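Local coordinates for protein cysteine hydrolase (Pseudomonas syringae pv. phaseolicola 1448A, PDB 3IRV) that probably acts as a hydrolase of the isochorismatase-like cysteine hydrolase family, its natural substrate not being established, at residues R61-R75 and L108-Y122. Residues are numbered along the deposited sequence; the frame is centred on the assembly and turned at random. Where two conformers were deposited one is given.
Sequences RAAQVMVIYLRHIVR and LAPQSDDVIVDKLFY
Strands 66-72 and 115-119 pair in parallel, Ile-68 beside Val-115 through His-72 beside Lys-119, at one end of the central sheet of an isochorismatase-like α/β fold; the other side of 66-72 bonds to strand 23-28. The ladder runs from Val-115 N to Val-67 O (3.0 Å) as far as Ile-73 N to Lys-119 O. Ile-68, Leu-70, Val-115 and Val-117 share one face, where helices 130-136 and 149-162 pack on Ile-68 and Leu-70, respectively. On the other face, Pro-110 sets CG over the centre of the Tyr-69 ring, a CH-pi contact, 3.6 Å from the centroid.

Two side-on salt bridges tie the segments. Arg-61 reaches Asp-114 with NE to OD1 (3.0 Å) and NH2 to OD2 (2.8 Å), their planes 24° apart, nearly coplanar, while Gln-111 CG covers a guanidinium face. Gln-111 N also binds Asp-114 OD2, from above the carboxylate. Further along, Arg-71 bends at chi3 (-55°), bringing NE to Asp-118 OD1 (2.8 Å) and NH2 to OD2 (3.0 Å); Arg-97 is a second partner of that carboxylate.

Lys-119 leaves by the Ile-68 face, where NZ bonds to Phe-121 O (3.0 Å) and Tyr-122 O and forms a salt bridge with Asp-29. Three oxygens thus fix NZ beside Asp-29, with the lysine chain against Cys-152, consistent with the Asp-Lys-Cys triad of this family, whereas on the face of Tyr-69 and Arg-71 charges are matched in pairs.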
loop_
_atom_site.group_PDB
_atom_site.type_symbol
_atom_site.label_atom_id
_atom_site.label_comp_id
_atom_site.label_asym_id
_atom_site.label_seq_id
_atom_site.Cartn_x
_atom_site.Cartn_y
_atom_site.Cartn_z
ATOM N N ARG A 61 -22.780 -14.383 7.682
ATOM C CA ARG A 61 -24.200 -14.181 7.407
ATOM C C ARG A 61 -25.060 -14.657 8.584
ATOM O O ARG A 61 -26.044 -14.006 8.927
ATOM C CB ARG A 61 -24.616 -14.832 6.088
ATOM C CG ARG A 61 -23.872 -14.276 4.872
ATOM C CD ARG A 61 -24.588 -14.647 3.577
ATOM N NE ARG A 61 -23.751 -14.364 2.408
ATOM C CZ ARG A 61 -22.968 -15.260 1.819
ATOM N NH1 ARG A 61 -22.943 -16.520 2.261
ATOM N NH2 ARG A 61 -22.209 -14.899 0.782
ATOM N N ALA A 62 -24.639 -15.748 9.231
ATOM C CA ALA A 62 -25.360 -16.278 10.402
ATOM C C ALA A 62 -25.343 -15.295 11.585
ATOM O O ALA A 62 -26.291 -15.242 12.395
ATOM C CB ALA A 62 -24.778 -17.626 10.814
ATOM N N ALA A 63 -24.272 -14.509 11.690
ATOM C CA ALA A 63 -24.156 -13.557 12.781
ATOM C C ALA A 63 -24.551 -12.131 12.390
ATOM O O ALA A 63 -24.288 -11.181 13.156
ATOM C CB ALA A 63 -22.740 -13.583 13.324
ATOM N N GLN A 64 -25.122 -11.984 11.191
ATOM C CA GLN A 64 -25.549 -10.681 10.663
ATOM C C GLN A 64 -24.348 -9.732 10.493
ATOM O O GLN A 64 -24.461 -8.510 10.677
ATOM C CB GLN A 64 -26.652 -10.058 11.546
ATOM C CG GLN A 64 -28.083 -10.469 11.200
ATOM C CD GLN A 64 -28.294 -11.970 11.181
ATOM O OE1 GLN A 64 -28.018 -12.663 12.165
ATOM N NE2 GLN A 64 -28.783 -12.484 10.055
ATOM N N VAL A 65 -23.193 -10.314 10.169
ATOM C CA VAL A 65 -21.998 -9.539 9.858
ATOM C C VAL A 65 -22.064 -9.288 8.337
ATOM O O VAL A 65 -22.145 -10.241 7.554
ATOM C CB VAL A 65 -20.700 -10.300 10.223
ATOM C CG1 VAL A 65 -19.465 -9.604 9.625
ATOM C CG2 VAL A 65 -20.552 -10.411 11.748
ATOM N N MET A 66 -22.074 -8.016 7.936
ATOM C CA MET A 66 -22.231 -7.652 6.521
ATOM C C MET A 66 -21.113 -8.221 5.675
ATOM O O MET A 66 -19.959 -8.180 6.074
ATOM C CB MET A 66 -22.270 -6.118 6.347
ATOM C CG MET A 66 -22.362 -5.622 4.879
ATOM S SD MET A 66 -22.706 -3.827 4.688
ATOM C CE MET A 66 -21.613 -3.254 5.952
ATOM N N VAL A 67 -21.479 -8.786 4.523
ATOM C CA VAL A 67 -20.522 -9.308 3.568
ATOM C C VAL A 67 -20.483 -8.398 2.342
ATOM O O VAL A 67 -21.528 -8.145 1.726
ATOM C CB VAL A 67 -20.928 -10.716 3.102
ATOM C CG1 VAL A 67 -20.047 -11.175 1.965
ATOM C CG2 VAL A 67 -20.838 -11.691 4.279
ATOM N N ILE A 68 -19.277 -7.946 1.990
ATOM C CA ILE A 68 -19.061 -7.046 0.844
ATOM C C ILE A 68 -18.076 -7.687 -0.115
ATOM O O ILE A 68 -16.988 -8.077 0.295
ATOM C CB ILE A 68 -18.465 -5.705 1.304
ATOM C CG1 ILE A 68 -19.426 -5.045 2.304
ATOM C CG2 ILE A 68 -18.173 -4.788 0.091
ATOM C CD1 ILE A 68 -18.856 -3.844 3.100
ATOM N N TYR A 69 -18.449 -7.791 -1.386
ATOM C CA TYR A 69 -17.521 -8.274 -2.411
ATOM C C TYR A 69 -16.966 -7.087 -3.177
ATOM O O TYR A 69 -17.722 -6.201 -3.546
ATOM C CB TYR A 69 -18.253 -9.155 -3.415
ATOM C CG TYR A 69 -18.790 -10.450 -2.872
ATOM C CD1 TYR A 69 -18.115 -11.647 -3.146
ATOM C CD2 TYR A 69 -20.004 -10.503 -2.129
ATOM C CE1 TYR A 69 -18.609 -12.883 -2.680
ATOM C CE2 TYR A 69 -20.497 -11.727 -1.657
ATOM C CZ TYR A 69 -19.793 -12.914 -1.940
ATOM O OH TYR A 69 -20.337 -14.117 -1.464
ATOM N N LEU A 70 -15.660 -7.064 -3.410
ATOM C CA LEU A 70 -15.074 -6.079 -4.318
ATOM C C LEU A 70 -14.869 -6.759 -5.667
ATOM O O LEU A 70 -14.501 -7.950 -5.725
ATOM C CB LEU A 70 -13.697 -5.628 -3.830
ATOM C CG LEU A 70 -13.688 -5.003 -2.437
ATOM C CD1 LEU A 70 -12.282 -4.517 -2.136
ATOM C CD2 LEU A 70 -14.715 -3.874 -2.321
ATOM N N ARG A 71 -15.111 -6.019 -6.744
ATOM C CA ARG A 71 -14.787 -6.494 -8.086
ATOM C C ARG A 71 -13.993 -5.433 -8.812
ATOM O O ARG A 71 -14.373 -4.250 -8.782
ATOM C CB ARG A 71 -16.062 -6.779 -8.891
ATOM C CG ARG A 71 -16.999 -7.798 -8.224
ATOM C CD ARG A 71 -18.194 -8.169 -9.137
ATOM N NE ARG A 71 -18.930 -6.964 -9.556
ATOM C CZ ARG A 71 -20.010 -6.976 -10.330
ATOM N NH1 ARG A 71 -20.484 -8.128 -10.774
ATOM N NH2 ARG A 71 -20.603 -5.828 -10.672
ATOM N N HIS A 72 -12.899 -5.838 -9.461
ATOM C CA HIS A 72 -12.129 -4.922 -10.273
ATOM C C HIS A 72 -12.726 -4.955 -11.674
ATOM O O HIS A 72 -12.636 -5.976 -12.368
ATOM C CB HIS A 72 -10.666 -5.344 -10.293
ATOM C CG HIS A 72 -9.739 -4.294 -10.831
ATOM N ND1 HIS A 72 -8.361 -4.412 -10.791
ATOM C CD2 HIS A 72 -9.996 -3.089 -11.397
ATOM C CE1 HIS A 72 -7.815 -3.329 -11.315
ATOM N NE2 HIS A 72 -8.782 -2.513 -11.693
ATOM N N ILE A 73 -13.374 -3.861 -12.059
ATOM C CA ILE A 73 -14.140 -3.792 -13.305
ATOM C C ILE A 73 -13.975 -2.379 -13.880
ATOM O O ILE A 73 -14.106 -1.374 -13.135
ATOM C CB ILE A 73 -15.633 -4.051 -13.049
ATOM C CG1 ILE A 73 -15.879 -5.492 -12.569
ATOM C CG2 ILE A 73 -16.440 -3.835 -14.356
ATOM C CD1 ILE A 73 -17.350 -5.834 -12.394
ATOM N N VAL A 74 -13.698 -2.306 -15.189
ATOM C CA VAL A 74 -13.606 -1.019 -15.907
ATOM C C VAL A 74 -14.612 -1.004 -17.062
ATOM O O VAL A 74 -15.176 -2.050 -17.417
ATOM C CB VAL A 74 -12.178 -0.742 -16.413
ATOM C CG1 VAL A 74 -11.154 -0.787 -15.250
ATOM C CG2 VAL A 74 -11.784 -1.792 -17.483
ATOM N N ARG A 75 -14.841 0.171 -17.663
ATOM C CA ARG A 75 -15.904 0.295 -18.658
ATOM C C ARG A 75 -15.585 -0.506 -19.910
ATOM O O ARG A 75 -16.498 -1.104 -20.503
ATOM C CB ARG A 75 -16.118 1.763 -19.011
ATOM C CG ARG A 75 -16.942 2.513 -17.954
ATOM C CD ARG A 75 -16.617 4.016 -17.932
ATOM N NE ARG A 75 -17.413 4.706 -16.906
ATOM C CZ ARG A 75 -17.106 4.748 -15.607
ATOM N NH1 ARG A 75 -16.022 4.140 -15.162
ATOM N NH2 ARG A 75 -17.914 5.379 -14.739
ATOM N N LEU A 108 -18.371 -18.819 -4.609
ATOM C CA LEU A 108 -18.557 -17.749 -3.635
ATOM C C LEU A 108 -19.692 -16.811 -4.046
ATOM O O LEU A 108 -19.707 -15.647 -3.652
ATOM C CB LEU A 108 -17.243 -16.956 -3.443
ATOM C CG LEU A 108 -16.045 -17.725 -2.883
ATOM C CD1 LEU A 108 -14.852 -16.782 -2.891
ATOM C CD2 LEU A 108 -16.345 -18.228 -1.468
ATOM N N ALA A 109 -20.657 -17.328 -4.816
ATOM C CA ALA A 109 -21.706 -16.486 -5.407
ATOM C C ALA A 109 -22.357 -15.576 -4.373
ATOM O O ALA A 109 -22.824 -16.053 -3.344
ATOM C CB ALA A 109 -22.768 -17.352 -6.068
ATOM N N PRO A 110 -22.338 -14.254 -4.628
ATOM C CA PRO A 110 -22.994 -13.335 -3.701
ATOM C C PRO A 110 -24.464 -13.671 -3.509
ATOM O O PRO A 110 -25.148 -14.104 -4.456
ATOM C CB PRO A 110 -22.833 -11.966 -4.391
ATOM C CG PRO A 110 -21.538 -12.128 -5.197
ATOM C CD PRO A 110 -21.664 -13.534 -5.731
ATOM N N GLN A 111 -24.916 -13.498 -2.277
ATOM C CA GLN A 111 -26.310 -13.722 -1.919
ATOM C C GLN A 111 -27.051 -12.392 -1.949
ATOM O O GLN A 111 -26.416 -11.323 -1.984
ATOM C CB GLN A 111 -26.402 -14.403 -0.553
ATOM C CG GLN A 111 -25.716 -15.778 -0.516
ATOM C CD GLN A 111 -26.294 -16.761 -1.526
ATOM O OE1 GLN A 111 -27.423 -17.224 -1.375
ATOM N NE2 GLN A 111 -25.523 -17.077 -2.565
ATOM N N SER A 112 -28.383 -12.457 -1.939
ATOM C CA SER A 112 -29.215 -11.272 -2.162
ATOM C C SER A 112 -28.971 -10.081 -1.226
ATOM O O SER A 112 -29.081 -8.950 -1.687
ATOM C CB SER A 112 -30.709 -11.649 -2.177
ATOM O OG SER A 112 -31.110 -12.100 -0.893
ATOM N N ASP A 113 -28.636 -10.328 0.046
ATOM C CA ASP A 113 -28.351 -9.257 1.024
ATOM C C ASP A 113 -26.901 -8.794 1.053
ATOM O O ASP A 113 -26.563 -7.840 1.776
ATOM C CB ASP A 113 -28.718 -9.692 2.438
ATOM C CG ASP A 113 -30.213 -9.735 2.670
ATOM O OD1 ASP A 113 -30.974 -9.142 1.869
ATOM O OD2 ASP A 113 -30.624 -10.368 3.668
ATOM N N ASP A 114 -26.037 -9.474 0.303
ATOM C CA ASP A 114 -24.621 -9.072 0.259
ATOM C C ASP A 114 -24.485 -7.805 -0.573
ATOM O O ASP A 114 -25.381 -7.481 -1.361
ATOM C CB ASP A 114 -23.776 -10.160 -0.380
ATOM C CG ASP A 114 -23.751 -11.470 0.424
ATOM O OD1 ASP A 114 -24.076 -11.455 1.626
ATOM O OD2 ASP A 114 -23.365 -12.501 -0.163
ATOM N N VAL A 115 -23.370 -7.093 -0.380
ATOM C CA VAL A 115 -23.109 -5.848 -1.099
ATOM C C VAL A 115 -21.971 -6.084 -2.087
ATOM O O VAL A 115 -20.987 -6.754 -1.764
ATOM C CB VAL A 115 -22.708 -4.684 -0.128
ATOM C CG1 VAL A 115 -22.617 -3.388 -0.885
ATOM C CG2 VAL A 115 -23.749 -4.525 0.962
ATOM N N ILE A 116 -22.119 -5.557 -3.302
ATOM C CA ILE A 116 -21.073 -5.648 -4.310
ATOM C C ILE A 116 -20.573 -4.222 -4.587
ATOM O O ILE A 116 -21.369 -3.342 -4.932
ATOM C CB ILE A 116 -21.568 -6.351 -5.597
ATOM C CG1 ILE A 116 -22.040 -7.787 -5.239
ATOM C CG2 ILE A 116 -20.445 -6.356 -6.638
ATOM C CD1 ILE A 116 -22.662 -8.571 -6.424
ATOM N N VAL A 117 -19.264 -4.001 -4.415
ATOM C CA VAL A 117 -18.656 -2.698 -4.672
ATOM C C VAL A 117 -17.634 -2.859 -5.785
ATOM O O VAL A 117 -16.735 -3.703 -5.682
ATOM C CB VAL A 117 -17.956 -2.137 -3.369
ATOM C CG1 VAL A 117 -17.050 -0.949 -3.679
ATOM C CG2 VAL A 117 -19.027 -1.768 -2.300
ATOM N N ASP A 118 -17.792 -2.074 -6.852
ATOM C CA ASP A 118 -16.886 -2.157 -8.004
ATOM C C ASP A 118 -15.803 -1.087 -7.910
ATOM O O ASP A 118 -16.029 -0.014 -7.359
ATOM C CB ASP A 118 -17.660 -2.020 -9.319
ATOM C CG ASP A 118 -18.610 -3.197 -9.580
ATOM O OD1 ASP A 118 -18.461 -4.264 -8.957
ATOM O OD2 ASP A 118 -19.521 -3.038 -10.412
ATOM N N LYS A 119 -14.624 -1.380 -8.458
ATOM C CA LYS A 119 -13.496 -0.455 -8.361
ATOM C C LYS A 119 -12.679 -0.478 -9.634
ATOM O O LYS A 119 -12.640 -1.499 -10.307
ATOM C CB LYS A 119 -12.611 -0.822 -7.169
ATOM C CG LYS A 119 -11.972 -2.235 -7.257
ATOM C CD LYS A 119 -11.295 -2.602 -5.919
ATOM C CE LYS A 119 -10.709 -4.011 -5.919
ATOM N NZ LYS A 119 -9.441 -4.102 -6.722
ATOM N N LEU A 120 -12.040 0.652 -9.937
ATOM C CA LEU A 120 -11.290 0.807 -11.178
ATOM C C LEU A 120 -9.816 0.416 -11.075
ATOM O O LEU A 120 -9.132 0.299 -12.107
ATOM C CB LEU A 120 -11.360 2.263 -11.675
ATOM C CG LEU A 120 -12.736 2.844 -11.988
ATOM C CD1 LEU A 120 -12.580 4.363 -12.325
ATOM C CD2 LEU A 120 -13.404 2.084 -13.122
ATOM N N PHE A 121 -9.302 0.302 -9.852
ATOM C CA PHE A 121 -7.867 0.105 -9.668
ATOM C C PHE A 121 -7.705 -0.941 -8.566
ATOM O O PHE A 121 -8.497 -1.890 -8.499
ATOM C CB PHE A 121 -7.232 1.457 -9.309
ATOM C CG PHE A 121 -5.915 1.738 -9.990
ATOM C CD1 PHE A 121 -5.625 3.029 -10.447
ATOM C CD2 PHE A 121 -4.979 0.742 -10.196
ATOM C CE1 PHE A 121 -4.393 3.323 -11.074
ATOM C CE2 PHE A 121 -3.742 1.034 -10.811
ATOM C CZ PHE A 121 -3.466 2.319 -11.251
ATOM N N TYR A 122 -6.697 -0.799 -7.716
ATOM C CA TYR A 122 -6.429 -1.854 -6.725
ATOM C C TYR A 122 -7.177 -1.665 -5.400
ATOM O O TYR A 122 -7.694 -2.639 -4.816
ATOM C CB TYR A 122 -4.931 -1.990 -6.436
ATOM C CG TYR A 122 -4.086 -2.134 -7.668
ATOM C CD1 TYR A 122 -4.393 -3.076 -8.662
ATOM C CD2 TYR A 122 -2.975 -1.311 -7.847
ATOM C CE1 TYR A 122 -3.591 -3.197 -9.801
ATOM C CE2 TYR A 122 -2.162 -1.423 -8.987
ATOM C CZ TYR A 122 -2.480 -2.357 -9.953
ATOM O OH TYR A 122 -1.650 -2.460 -11.053
HETATM O O HOH W 1 -21.283 -16.955 -0.620
HETATM O O HOH W 2 -24.337 -9.760 3.808
#